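Local coordinates for thioredoxin-like protein (PDB 3TY1), which probably binds carbohydrate as a member of the galactose mutarotase-like superfamily and is a putative aldose 1-epimerase, at residues Y119-H124 / Q131-H136; Q207-S212 / S320-V325; F261-L266 / P296-W301; A275-K280 / T313-G318. All coordinates share one frame; numbering follows the deposited sequence. Where two conformers were deposited one is given.

Interaction 1 of 4, residues Y119-H124 / Q131-H136. With SO4 (sulfate ion), chain L.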
loop_
_atom_site.group_PDB
_atom_site.type_symbol
_atom_site.label_atom_id
_atom_site.label_comp_id
_atom_site.label_asym_id
_atom_site.label_seq_id
_atom_site.Cartn_x
_atom_site.Cartn_y
_atom_site.Cartn_z
ATOM N N TYR A 119 1.010 -17.857 -7.298
ATOM C CA TYR A 119 0.609 -19.002 -8.149
ATOM C C TYR A 119 -0.310 -18.603 -9.293
ATOM O O TYR A 119 -0.395 -19.301 -10.300
ATOM C CB TYR A 119 -0.069 -20.085 -7.312
ATOM C CG TYR A 119 0.884 -20.805 -6.400
ATOM C CD1 TYR A 119 1.286 -20.245 -5.186
ATOM C CD2 TYR A 119 1.392 -22.076 -6.741
ATOM C CE1 TYR A 119 2.173 -20.906 -4.350
ATOM C CE2 TYR A 119 2.272 -22.763 -5.885
ATOM C CZ TYR A 119 2.671 -22.155 -4.696
ATOM O OH TYR A 119 3.533 -22.796 -3.838
ATOM N N GLU A 120 -0.992 -17.474 -9.161
ATOM C CA GLU A 120 -1.906 -17.008 -10.220
ATOM C C GLU A 120 -1.131 -16.726 -11.533
ATOM O O GLU A 120 -1.629 -16.991 -12.643
ATOM C CB GLU A 120 -2.704 -15.797 -9.726
ATOM C CG GLU A 120 -3.962 -15.537 -10.530
ATOM C CD GLU A 120 -4.678 -14.246 -10.169
ATOM O OE1 GLU A 120 -4.679 -13.848 -8.986
ATOM O OE2 GLU A 120 -5.306 -13.656 -11.077
ATOM N N TRP A 121 0.085 -16.204 -11.396
ATOM C CA TRP A 121 1.033 -16.087 -12.515
ATOM C C TRP A 121 2.441 -15.979 -11.957
ATOM O O TRP A 121 2.622 -15.858 -10.743
ATOM C CB TRP A 121 0.727 -14.901 -13.454
ATOM C CG TRP A 121 1.015 -13.605 -12.875
ATOM C CD1 TRP A 121 2.183 -12.912 -12.972
ATOM C CD2 TRP A 121 0.166 -12.850 -12.028
ATOM N NE1 TRP A 121 2.107 -11.763 -12.258
ATOM C CE2 TRP A 121 0.886 -11.703 -11.642
ATOM C CE3 TRP A 121 -1.136 -13.030 -11.546
ATOM C CZ2 TRP A 121 0.350 -10.724 -10.786
ATOM C CZ3 TRP A 121 -1.670 -12.071 -10.703
ATOM C CH2 TRP A 121 -0.922 -10.922 -10.329
ATOM N N THR A 122 3.422 -15.991 -12.854
ATOM C CA THR A 122 4.822 -15.893 -12.487
ATOM C C THR A 122 5.631 -15.247 -13.612
ATOM O O THR A 122 5.113 -14.914 -14.666
ATOM C CB THR A 122 5.407 -17.306 -12.177
ATOM O OG1 THR A 122 6.579 -17.161 -11.393
ATOM C CG2 THR A 122 5.695 -18.123 -13.487
ATOM N N GLY A 123 6.915 -15.044 -13.353
ATOM C CA GLY A 123 7.842 -14.634 -14.389
ATOM C C GLY A 123 8.029 -13.140 -14.537
ATOM O O GLY A 123 7.410 -12.339 -13.814
ATOM N N HIS A 124 8.861 -12.767 -15.502
ATOM C CA HIS A 124 9.143 -11.353 -15.756
ATOM C C HIS A 124 7.842 -10.612 -16.096
ATOM O O HIS A 124 6.908 -11.209 -16.617
ATOM C CB HIS A 124 10.129 -11.187 -16.903
ATOM C CG HIS A 124 11.505 -11.667 -16.601
ATOM N ND1 HIS A 124 12.444 -11.861 -17.589
ATOM C CD2 HIS A 124 12.106 -12.003 -15.437
ATOM C CE1 HIS A 124 13.573 -12.266 -17.042
ATOM N NE2 HIS A 124 13.397 -12.349 -15.739
ATOM N N GLN A 131 -3.623 -4.990 -18.547
ATOM C CA GLN A 131 -3.181 -5.065 -17.137
ATOM C C GLN A 131 -1.715 -5.402 -16.985
ATOM O O GLN A 131 -1.133 -6.070 -17.832
ATOM C CB GLN A 131 -4.033 -6.101 -16.366
ATOM C CG GLN A 131 -3.499 -7.522 -16.285
ATOM C CD GLN A 131 -4.268 -8.381 -15.271
ATOM O OE1 GLN A 131 -5.489 -8.438 -15.293
ATOM N NE2 GLN A 131 -3.540 -9.051 -14.392
ATOM N N ILE A 132 -1.146 -4.990 -15.862
ATOM C CA ILE A 132 0.259 -5.281 -15.592
ATOM C C ILE A 132 0.336 -6.584 -14.824
ATOM O O ILE A 132 -0.185 -6.679 -13.727
ATOM C CB ILE A 132 0.931 -4.183 -14.775
ATOM C CG1 ILE A 132 0.882 -2.834 -15.504
ATOM C CG2 ILE A 132 2.403 -4.545 -14.518
ATOM C CD1 ILE A 132 1.300 -1.626 -14.616
ATOM N N TYR A 133 1.002 -7.573 -15.398
ATOM C CA TYR A 133 1.354 -8.791 -14.700
ATOM C C TYR A 133 2.694 -8.515 -14.089
ATOM O O TYR A 133 3.674 -8.407 -14.801
ATOM C CB TYR A 133 1.461 -9.953 -15.684
ATOM C CG TYR A 133 0.115 -10.415 -16.170
ATOM C CD1 TYR A 133 -0.616 -11.337 -15.439
ATOM C CD2 TYR A 133 -0.426 -9.917 -17.360
ATOM C CE1 TYR A 133 -1.858 -11.773 -15.867
ATOM C CE2 TYR A 133 -1.663 -10.344 -17.814
ATOM C CZ TYR A 133 -2.379 -11.265 -17.063
ATOM O OH TYR A 133 -3.594 -11.687 -17.497
ATOM N N THR A 134 2.730 -8.403 -12.771
ATOM C CA THR A 134 3.913 -7.973 -12.054
ATOM C C THR A 134 4.884 -9.129 -11.817
ATOM O O THR A 134 4.486 -10.288 -11.787
ATOM C CB THR A 134 3.509 -7.290 -10.749
ATOM O OG1 THR A 134 2.714 -8.198 -9.973
ATOM C CG2 THR A 134 2.690 -6.009 -11.068
ATOM N N LEU A 135 6.157 -8.778 -11.648
ATOM C CA LEU A 135 7.238 -9.733 -11.502
ATOM C C LEU A 135 6.965 -10.813 -10.450
ATOM O O LEU A 135 6.866 -10.531 -9.239
ATOM C CB LEU A 135 8.553 -9.011 -11.126
ATOM C CG LEU A 135 9.794 -9.891 -10.892
ATOM C CD1 LEU A 135 10.161 -10.728 -12.129
ATOM C CD2 LEU A 135 10.991 -8.999 -10.521
ATOM N N HIS A 136 6.890 -12.044 -10.910
ATOM C CA HIS A 136 6.825 -13.231 -10.030
ATOM C C HIS A 136 5.588 -13.387 -9.181
ATOM O O HIS A 136 5.615 -14.089 -8.164
ATOM C CB HIS A 136 8.121 -13.359 -9.168
ATOM C CG HIS A 136 9.316 -13.720 -9.978
ATOM N ND1 HIS A 136 9.239 -14.586 -11.046
ATOM C CD2 HIS A 136 10.628 -13.375 -9.863
ATOM C CE1 HIS A 136 10.438 -14.745 -11.571
ATOM N NE2 HIS A 136 11.302 -14.033 -10.870
HETATM S S SO4 L . 14.954 -12.832 -11.173
HETATM O O1 SO4 L . 15.723 -12.254 -10.066
HETATM O O2 SO4 L . 15.830 -13.657 -12.034
HETATM O O3 SO4 L . 13.859 -13.665 -10.667
HETATM O O4 SO4 L . 14.379 -11.733 -11.951
#
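Trp121 lays the face of its indole against the edge of Tyr133, an edge-to-face pair with ring planes at 83° and CG 3.8 Å from Tyr133 CD1. CB of Tyr133 adds a CH-pi contact over the five-membered ring. CG of Trp121 lies between the backbone N and the carbonyl carbon (chi1 72°), which sets the indole against Tyr133 and Thr134, and NE1 donates to Thr134 O at 2.8 Å, close to the ring plane and on a carbonyl lone pair; face and N-H together fix its rotation. Further along, His136 N donates to Gly123 O at 3.0 Å, while the return bond from Gly123 N to His136 ND1 is weak at 3.3 Å. With ND1 facing Gly123, NE2 of His136 donates to sulfate O3 at 2.6 Å. His124, whose ND1 bonds Glu384, lies alongside Leu135, with CD2 4.0 Å from Leu135 CD1. The sulfate probably comes from the crystallisation liquor; an anion held between His136 and His211 is consistent with the sugar-binding pocket of galactose mutarotase-like proteins.

Interaction 2 of 4, residues Q207-S212 / S320-V325. With SO4 (sulfate ion), chain L.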
loop_
_atom_site.group_PDB
_atom_site.type_symbol
_atom_site.label_atom_id
_atom_site.label_comp_id
_atom_site.label_asym_id
_atom_site.label_seq_id
_atom_site.Cartn_x
_atom_site.Cartn_y
_atom_site.Cartn_z
ATOM N N GLN A 207 0.772 -20.872 -12.388
ATOM C CA GLN A 207 2.190 -21.037 -12.648
ATOM C C GLN A 207 2.949 -20.954 -11.329
ATOM O O GLN A 207 2.547 -20.201 -10.444
ATOM C CB GLN A 207 2.736 -19.932 -13.533
ATOM C CG GLN A 207 2.079 -19.741 -14.878
ATOM C CD GLN A 207 2.625 -18.518 -15.552
ATOM O OE1 GLN A 207 2.148 -17.400 -15.295
ATOM N NE2 GLN A 207 3.660 -18.701 -16.397
ATOM N N ILE A 208 4.065 -21.668 -11.213
ATOM C CA ILE A 208 4.910 -21.547 -9.997
ATOM C C ILE A 208 6.370 -21.814 -10.300
ATOM O O ILE A 208 6.676 -22.724 -11.031
ATOM C CB ILE A 208 4.405 -22.479 -8.852
ATOM C CG1 ILE A 208 5.244 -22.383 -7.556
ATOM C CG2 ILE A 208 4.296 -23.952 -9.336
ATOM C CD1 ILE A 208 5.246 -20.984 -6.888
ATOM N N ILE A 209 7.264 -21.015 -9.699
ATOM C CA ILE A 209 8.687 -21.261 -9.723
ATOM C C ILE A 209 9.110 -21.226 -8.244
ATOM O O ILE A 209 8.781 -20.247 -7.532
ATOM C CB ILE A 209 9.457 -20.162 -10.539
ATOM C CG1 ILE A 209 9.014 -20.138 -11.997
ATOM C CG2 ILE A 209 10.962 -20.359 -10.394
ATOM C CD1 ILE A 209 9.681 -19.074 -12.861
ATOM N N TYR A 210 9.792 -22.283 -7.778
ATOM C CA TYR A 210 10.393 -22.340 -6.446
ATOM C C TYR A 210 11.795 -21.731 -6.574
ATOM O O TYR A 210 12.784 -22.420 -6.867
ATOM C CB TYR A 210 10.393 -23.778 -5.936
ATOM C CG TYR A 210 9.022 -24.165 -5.428
ATOM C CD1 TYR A 210 8.020 -24.563 -6.281
ATOM C CD2 TYR A 210 8.716 -24.047 -4.072
ATOM C CE1 TYR A 210 6.742 -24.856 -5.792
ATOM C CE2 TYR A 210 7.520 -24.369 -3.601
ATOM C CZ TYR A 210 6.513 -24.770 -4.452
ATOM O OH TYR A 210 5.277 -25.035 -3.927
ATOM N N HIS A 211 11.860 -20.422 -6.382
ATOM C CA HIS A 211 13.019 -19.617 -6.701
ATOM C C HIS A 211 13.993 -19.721 -5.531
ATOM O O HIS A 211 13.863 -19.011 -4.529
ATOM C CB HIS A 211 12.511 -18.180 -6.956
ATOM C CG HIS A 211 13.446 -17.295 -7.701
ATOM N ND1 HIS A 211 14.738 -17.061 -7.290
ATOM C CD2 HIS A 211 13.234 -16.480 -8.767
ATOM C CE1 HIS A 211 15.287 -16.147 -8.073
ATOM N NE2 HIS A 211 14.403 -15.789 -8.990
ATOM N N SER A 212 14.956 -20.626 -5.656
ATOM C CA SER A 212 15.827 -21.014 -4.530
ATOM C C SER A 212 17.220 -20.444 -4.739
ATOM O O SER A 212 17.862 -20.724 -5.767
ATOM C CB SER A 212 15.796 -22.534 -4.386
ATOM O OG SER A 212 14.434 -23.034 -4.404
ATOM N N SER A 320 6.967 -23.257 -15.121
ATOM C CA SER A 320 7.315 -22.299 -16.168
ATOM C C SER A 320 8.765 -21.857 -16.069
ATOM O O SER A 320 9.438 -21.991 -15.023
ATOM C CB SER A 320 6.417 -21.039 -16.075
ATOM O OG SER A 320 5.278 -21.105 -16.896
ATOM N N TYR A 321 9.242 -21.346 -17.199
ATOM C CA TYR A 321 10.470 -20.582 -17.253
ATOM C C TYR A 321 10.085 -19.150 -16.887
ATOM O O TYR A 321 8.907 -18.827 -16.723
ATOM C CB TYR A 321 11.144 -20.662 -18.638
ATOM C CG TYR A 321 11.617 -22.053 -18.975
ATOM C CD1 TYR A 321 12.583 -22.705 -18.185
ATOM C CD2 TYR A 321 11.116 -22.733 -20.077
ATOM C CE1 TYR A 321 13.036 -24.011 -18.532
ATOM C CE2 TYR A 321 11.544 -24.015 -20.400
ATOM C CZ TYR A 321 12.499 -24.656 -19.630
ATOM O OH TYR A 321 12.913 -25.945 -19.967
ATOM N N ALA A 322 11.096 -18.297 -16.749
ATOM C CA ALA A 322 10.898 -16.949 -16.248
ATOM C C ALA A 322 10.458 -15.908 -17.278
ATOM O O ALA A 322 10.393 -14.699 -16.957
ATOM C CB ALA A 322 12.197 -16.480 -15.500
ATOM N N TYR A 323 10.173 -16.342 -18.505
ATOM C CA TYR A 323 9.578 -15.448 -19.494
ATOM C C TYR A 323 8.223 -14.957 -18.997
ATOM O O TYR A 323 7.654 -15.568 -18.116
ATOM C CB TYR A 323 9.390 -16.123 -20.852
ATOM C CG TYR A 323 10.664 -16.592 -21.497
ATOM C CD1 TYR A 323 11.571 -15.687 -22.011
ATOM C CD2 TYR A 323 10.967 -17.960 -21.589
ATOM C CE1 TYR A 323 12.753 -16.119 -22.611
ATOM C CE2 TYR A 323 12.145 -18.403 -22.184
ATOM C CZ TYR A 323 13.033 -17.471 -22.684
ATOM O OH TYR A 323 14.206 -17.867 -23.263
ATOM N N PRO A 324 7.714 -13.828 -19.543
ATOM C CA PRO A 324 6.410 -13.323 -19.134
ATOM C C PRO A 324 5.267 -14.277 -19.459
ATOM O O PRO A 324 5.415 -15.164 -20.293
ATOM C CB PRO A 324 6.261 -12.012 -19.917
ATOM C CG PRO A 324 7.615 -11.630 -20.316
ATOM C CD PRO A 324 8.374 -12.913 -20.488
ATOM N N VAL A 325 4.149 -14.078 -18.788
ATOM C CA VAL A 325 2.984 -14.948 -18.906
ATOM C C VAL A 325 2.462 -15.068 -20.349
ATOM O O VAL A 325 1.916 -16.118 -20.714
ATOM C CB VAL A 325 1.874 -14.508 -17.920
ATOM C CG1 VAL A 325 1.302 -13.127 -18.331
ATOM C CG2 VAL A 325 0.795 -15.576 -17.814
HETATM S S SO4 L . 14.954 -12.832 -11.173
HETATM O O1 SO4 L . 15.723 -12.254 -10.066
HETATM O O2 SO4 L . 15.830 -13.657 -12.034
HETATM O O3 SO4 L . 13.859 -13.665 -10.667
HETATM O O4 SO4 L . 14.379 -11.733 -11.951
HETATM O O HOH W 1 5.185 -16.300 -16.902
#
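Segment 207-212 of strand 204-214 meets the loop that leads into helix 325-330 at one end, Gln207 and Ser320 having their CA atoms 6.3 Å apart, and no backbone hydrogen bond joins the two segments. With chi2 at 173° the Gln207 chain runs straight from CG, carrying the amide across to Ser320: NE2 donates to Ser320 OG at 2.9 Å with an N-H...O angle of 160°, the hydroxyl lying 8° from the amide plane. The same NE2 donates to a water, also at 2.9 Å, which in turn donates to Tyr323 O. OE1 of Gln207 rests 3.4 Å from Val325 CG2 and accepts from Thr122 N, while Ser320 OG also bonds Glu328; the buried amide is thus gripped at both its heteroatoms. Ile209 lies beside the loop backbone, CG1 being 3.6 Å from Ser320 O. Beyond these contacts, His211 NE2 donates to sulfate O3 at 2.8 Å. The loop after strand 311-318 thus packs on strand 204-214 of the supersandwich, near a sulfate that may mark the carbohydrate pocket.

Interaction 3 of 4, residues F261-L266 / P296-W301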
loop_
_atom_site.group_PDB
_atom_site.type_symbol
_atom_site.label_atom_id
_atom_site.label_comp_id
_atom_site.label_asym_id
_atom_site.label_seq_id
_atom_site.Cartn_x
_atom_site.Cartn_y
_atom_site.Cartn_z
ATOM N N PHE A 261 19.723 -19.747 -17.782
ATOM C CA PHE A 261 19.639 -20.895 -18.679
ATOM C C PHE A 261 18.378 -21.674 -18.385
ATOM O O PHE A 261 17.973 -21.863 -17.195
ATOM C CB PHE A 261 20.886 -21.777 -18.559
ATOM C CG PHE A 261 22.160 -21.035 -18.881
ATOM C CD1 PHE A 261 22.586 -20.906 -20.200
ATOM C CD2 PHE A 261 22.890 -20.410 -17.882
ATOM C CE1 PHE A 261 23.737 -20.176 -20.510
ATOM C CE2 PHE A 261 24.044 -19.690 -18.182
ATOM C CZ PHE A 261 24.472 -19.590 -19.497
ATOM N N ASN A 262 17.740 -22.090 -19.469
ATOM C CA ASN A 262 16.534 -22.882 -19.404
ATOM C C ASN A 262 16.867 -24.336 -19.600
ATOM O O ASN A 262 17.414 -24.687 -20.641
ATOM C CB ASN A 262 15.571 -22.418 -20.467
ATOM C CG ASN A 262 15.099 -21.003 -20.245
ATOM O OD1 ASN A 262 14.826 -20.590 -19.108
ATOM N ND2 ASN A 262 14.954 -20.256 -21.345
ATOM N N ILE A 263 16.473 -25.166 -18.642
ATOM C CA ILE A 263 16.828 -26.580 -18.587
ATOM C C ILE A 263 15.614 -27.501 -18.661
ATOM O O ILE A 263 14.556 -27.194 -18.106
ATOM C CB ILE A 263 17.594 -26.905 -17.280
ATOM C CG1 ILE A 263 18.991 -26.255 -17.312
ATOM C CG2 ILE A 263 17.677 -28.477 -17.053
ATOM C CD1 ILE A 263 19.689 -26.068 -15.953
ATOM N N GLN A 264 15.786 -28.604 -19.402
ATOM C CA GLN A 264 14.823 -29.702 -19.404
ATOM C C GLN A 264 15.489 -30.829 -18.617
ATOM O O GLN A 264 16.414 -31.510 -19.108
ATOM C CB GLN A 264 14.399 -30.122 -20.811
ATOM C CG GLN A 264 12.918 -29.829 -21.084
ATOM C CD GLN A 264 11.984 -30.583 -20.121
ATOM O OE1 GLN A 264 12.320 -31.666 -19.616
ATOM N NE2 GLN A 264 10.810 -30.007 -19.868
ATOM N N PRO A 265 15.059 -31.031 -17.367
ATOM C CA PRO A 265 15.741 -32.041 -16.532
ATOM C C PRO A 265 15.377 -33.494 -16.856
ATOM O O PRO A 265 14.332 -33.731 -17.413
ATOM C CB PRO A 265 15.244 -31.712 -15.130
ATOM C CG PRO A 265 13.897 -31.162 -15.362
ATOM C CD PRO A 265 14.021 -30.336 -16.599
ATOM N N LEU A 266 16.273 -34.425 -16.523
ATOM C CA LEU A 266 15.995 -35.877 -16.562
ATOM C C LEU A 266 15.567 -36.285 -15.153
ATOM O O LEU A 266 15.893 -35.603 -14.174
ATOM C CB LEU A 266 17.236 -36.646 -16.969
ATOM C CG LEU A 266 17.677 -36.431 -18.411
ATOM C CD1 LEU A 266 19.116 -36.903 -18.564
ATOM C CD2 LEU A 266 16.701 -37.152 -19.374
ATOM N N PRO A 296 7.969 -29.538 -14.054
ATOM C CA PRO A 296 8.685 -30.152 -15.185
ATOM C C PRO A 296 9.917 -29.482 -15.734
ATOM O O PRO A 296 10.679 -30.157 -16.442
ATOM C CB PRO A 296 7.596 -30.279 -16.279
ATOM C CG PRO A 296 6.342 -29.849 -15.658
ATOM C CD PRO A 296 6.678 -29.003 -14.493
ATOM N N VAL A 297 10.127 -28.194 -15.443
ATOM C CA VAL A 297 11.237 -27.427 -15.987
ATOM C C VAL A 297 12.111 -26.865 -14.895
ATOM O O VAL A 297 11.730 -26.881 -13.726
ATOM C CB VAL A 297 10.769 -26.311 -16.962
ATOM C CG1 VAL A 297 10.052 -26.988 -18.180
ATOM C CG2 VAL A 297 9.905 -25.255 -16.279
ATOM N N LEU A 298 13.303 -26.437 -15.294
ATOM C CA LEU A 298 14.295 -25.907 -14.362
ATOM C C LEU A 298 14.980 -24.679 -14.945
ATOM O O LEU A 298 15.368 -24.672 -16.107
ATOM C CB LEU A 298 15.319 -26.995 -14.038
ATOM C CG LEU A 298 16.450 -26.696 -13.047
ATOM C CD1 LEU A 298 15.873 -26.426 -11.690
ATOM C CD2 LEU A 298 17.365 -27.935 -12.980
ATOM N N THR A 299 15.124 -23.645 -14.129
ATOM C CA THR A 299 15.848 -22.430 -14.513
ATOM C C THR A 299 17.072 -22.303 -13.635
ATOM O O THR A 299 16.997 -22.519 -12.406
ATOM C CB THR A 299 14.948 -21.170 -14.340
ATOM O OG1 THR A 299 13.816 -21.276 -15.201
ATOM C CG2 THR A 299 15.720 -19.854 -14.638
ATOM N N LEU A 300 18.189 -21.960 -14.265
ATOM C CA LEU A 300 19.457 -21.722 -13.591
ATOM C C LEU A 300 19.731 -20.226 -13.754
ATOM O O LEU A 300 19.876 -19.740 -14.872
ATOM C CB LEU A 300 20.555 -22.547 -14.276
ATOM C CG LEU A 300 22.000 -22.354 -13.783
ATOM C CD1 LEU A 300 22.163 -22.666 -12.274
ATOM C CD2 LEU A 300 22.984 -23.169 -14.624
ATOM N N TRP A 301 19.792 -19.504 -12.636
ATOM C CA TRP A 301 20.022 -18.073 -12.618
ATOM C C TRP A 301 21.438 -17.906 -12.078
ATOM O O TRP A 301 21.684 -18.267 -10.947
ATOM C CB TRP A 301 18.957 -17.389 -11.704
ATOM C CG TRP A 301 19.165 -15.956 -11.419
ATOM C CD1 TRP A 301 19.466 -14.974 -12.319
ATOM C CD2 TRP A 301 19.072 -15.314 -10.136
ATOM N NE1 TRP A 301 19.572 -13.762 -11.671
ATOM C CE2 TRP A 301 19.304 -13.936 -10.343
ATOM C CE3 TRP A 301 18.769 -15.765 -8.838
ATOM C CZ2 TRP A 301 19.317 -13.007 -9.282
ATOM C CZ3 TRP A 301 18.727 -14.836 -7.792
ATOM C CH2 TRP A 301 19.009 -13.468 -8.033
HETATM O O HOH W 2 13.817 -19.115 -16.982
HETATM O O HOH W 3 10.453 -32.489 -17.372
#
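Ile263 and Leu298 form a hydrogen-bonded pair in the antiparallel beta ladder that joins strands 259-265 and 297-304 within one sheet of the supersandwich. Ile263 N donates to Leu298 O at 2.8 Å, whereas the return bond from Leu298 N to Ile263 O is longer, 3.2 Å. Phe261 and Leu300 make the second such pair, both N...O distances being 2.9 Å. Between them sits the non-hydrogen-bonded pair Asn262 and Thr299. The strand directions differ by 146°, as expected of a twisted antiparallel pair.

On the face bearing Phe261, Ile263, Leu298 and Leu300, the side chains of Ile263 and Leu298 run side by side with their CB atoms 4.0 Å apart. CG1 of Ile263 sits beside its backbone N (chi1 -69°) and the chain extends from there (chi2 160°), which carries CD1 diagonally to Leu300 CB. Phe225 of strand 224-229 packs against Ile263, Leu298 and Leu300. On the other face, Tyr321 touches Asn262 and Thr299 and donates from its hydroxyl to Ile263 O, giving that carbonyl a second partner. Asn262 and Thr299 point the same way but do not bond directly: a water lies 2.8 Å from Thr299 OG1 and donates to Asn262 OD1, also at 2.8 Å.

Interaction 4 of 4, residues A275-K280 / T313-G318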
loop_
_atom_site.group_PDB
_atom_site.type_symbol
_atom_site.label_atom_id
_atom_site.label_comp_id
_atom_site.label_asym_id
_atom_site.label_seq_id
_atom_site.Cartn_x
_atom_site.Cartn_y
_atom_site.Cartn_z
ATOM N N ALA A 275 19.078 -31.472 -8.233
ATOM C CA ALA A 275 19.974 -30.422 -8.696
ATOM C C ALA A 275 20.726 -29.861 -7.501
ATOM O O ALA A 275 20.202 -29.846 -6.353
ATOM C CB ALA A 275 19.173 -29.331 -9.393
ATOM N N ALA A 276 21.920 -29.356 -7.747
ATOM C CA ALA A 276 22.758 -28.888 -6.631
ATOM C C ALA A 276 23.804 -27.842 -7.050
ATOM O O ALA A 276 24.203 -27.776 -8.223
ATOM C CB ALA A 276 23.456 -30.108 -5.989
ATOM N N VAL A 277 24.195 -27.013 -6.088
ATOM C CA VAL A 277 25.320 -26.131 -6.207
ATOM C C VAL A 277 26.318 -26.578 -5.145
ATOM O O VAL A 277 25.963 -26.842 -3.999
ATOM C CB VAL A 277 24.970 -24.647 -6.096
ATOM C CG1 VAL A 277 24.173 -24.329 -4.816
ATOM C CG2 VAL A 277 26.267 -23.816 -6.136
ATOM N N VAL A 278 27.567 -26.733 -5.555
ATOM C CA VAL A 278 28.611 -27.196 -4.670
ATOM C C VAL A 278 29.810 -26.266 -4.821
ATOM O O VAL A 278 30.022 -25.665 -5.878
ATOM C CB VAL A 278 28.964 -28.660 -4.956
ATOM C CG1 VAL A 278 27.713 -29.550 -4.860
ATOM C CG2 VAL A 278 29.645 -28.821 -6.338
ATOM N N ASN A 279 30.567 -26.113 -3.745
ATOM C CA ASN A 279 31.734 -25.254 -3.775
ATOM C C ASN A 279 32.871 -25.902 -4.597
ATOM O O ASN A 279 32.730 -27.025 -5.067
ATOM C CB ASN A 279 32.109 -24.834 -2.366
ATOM C CG ASN A 279 32.723 -25.938 -1.524
ATOM O OD1 ASN A 279 32.768 -27.123 -1.900
ATOM N ND2 ASN A 279 33.233 -25.536 -0.360
ATOM N N LYS A 280 33.967 -25.192 -4.775
ATOM C CA LYS A 280 35.077 -25.661 -5.620
ATOM C C LYS A 280 35.759 -26.920 -5.067
ATOM O O LYS A 280 36.083 -27.851 -5.830
ATOM C CB LYS A 280 36.098 -24.531 -5.813
ATOM C CG LYS A 280 37.211 -24.812 -6.839
ATOM C CD LYS A 280 38.272 -23.731 -6.761
ATOM C CE LYS A 280 39.534 -24.142 -7.529
ATOM N NZ LYS A 280 39.249 -24.288 -8.982
ATOM N N THR A 313 23.194 -17.516 -6.926
ATOM C CA THR A 313 22.638 -18.340 -7.974
ATOM C C THR A 313 21.279 -18.852 -7.558
ATOM O O THR A 313 21.025 -19.177 -6.383
ATOM C CB THR A 313 23.586 -19.543 -8.362
ATOM O OG1 THR A 313 23.045 -20.246 -9.504
ATOM C CG2 THR A 313 23.743 -20.505 -7.209
ATOM N N GLY A 314 20.389 -18.919 -8.531
ATOM C CA GLY A 314 19.052 -19.486 -8.329
ATOM C C GLY A 314 18.983 -20.825 -8.975
ATOM O O GLY A 314 19.393 -20.963 -10.159
ATOM N N ILE A 315 18.493 -21.824 -8.238
ATOM C CA ILE A 315 18.152 -23.161 -8.809
ATOM C C ILE A 315 16.649 -23.164 -8.700
ATOM O O ILE A 315 16.119 -23.205 -7.595
ATOM C CB ILE A 315 18.741 -24.308 -8.008
ATOM C CG1 ILE A 315 20.271 -24.209 -7.988
ATOM C CG2 ILE A 315 18.307 -25.643 -8.622
ATOM C CD1 ILE A 315 20.954 -25.332 -7.156
ATOM N N GLU A 316 15.958 -23.036 -9.824
ATOM C CA GLU A 316 14.540 -22.678 -9.823
ATOM C C GLU A 316 13.636 -23.651 -10.534
ATOM O O GLU A 316 13.292 -23.464 -11.728
ATOM C CB GLU A 316 14.399 -21.273 -10.436
ATOM C CG GLU A 316 15.427 -20.246 -9.944
ATOM C CD GLU A 316 15.279 -18.899 -10.573
ATOM O OE1 GLU A 316 14.318 -18.681 -11.351
ATOM O OE2 GLU A 316 16.155 -18.049 -10.287
ATOM N N PRO A 317 13.250 -24.706 -9.834
ATOM C CA PRO A 317 12.339 -25.648 -10.467
ATOM C C PRO A 317 10.970 -25.008 -10.594
ATOM O O PRO A 317 10.552 -24.258 -9.710
ATOM C CB PRO A 317 12.334 -26.849 -9.529
ATOM C CG PRO A 317 12.996 -26.416 -8.304
ATOM C CD PRO A 317 13.760 -25.188 -8.551
ATOM N N GLY A 318 10.309 -25.256 -11.708
ATOM C CA GLY A 318 9.040 -24.642 -11.940
ATOM C C GLY A 318 8.156 -25.347 -12.922
ATOM O O GLY A 318 8.574 -26.335 -13.569
#
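Ile315 holds CG1 beside its backbone N (chi1 -61°) and extends to CD1 with chi2 at 179°, which sends the two ends of its side chain to different points on strand 275-278. CD1 comes over the peptide between Ala276 and Val277, 3.8 Å from both Ala276 C and Val277 N, while CG2 meets Ala275 CB at 3.9 Å. Val277 turns CG1 to within 4.1 Å of Ile315 CD1, and its CG2 lies 4.3 Å from Thr313 CG2, a looser touch. The hydroxyl of Thr313 is engaged elsewhere, with Tyr249 OH and Trp301 O. No hydrogen bond crosses the contact. The strand axes approach to 8.5 Å and run at 171°, a spacing that indicates strands from two sheets packed through their side chains. Phe214 touches both Val277 and Ile315, and Phe225 both Ala275 and Ile315, extending the apolar layer. Such aliphatic packing between facing sheets is the hydrophobic core of a beta-sandwich, here the galactose mutarotase-like supersandwich.

How the interactions relate
Interactions 1 and 2 share the sulfate: His136 of the first and His211 of the second both donate to its O3, and the centres of the two interactions lie about 9 Å apart. Tyr119 O accepts from Gln207 N at 2.9 Å, tying the two backbones. Interaction 3 adjoins interaction 2 through Tyr321 OH, 2.8 Å from Ile263 O. Strand 311-318 lies between strands 204-214 and 297-304, so interaction 4 meets interaction 2 at Ser212 O and Ile315 N (2.8 Å) and interaction 3 at Trp301 O and Gly314 N (2.8 Å). Interactions 3 and 4 are both nested within the chain loop closed by interaction 2. The centre of interaction 4, in the core between sheets, is about 23 Å from that of interaction 1.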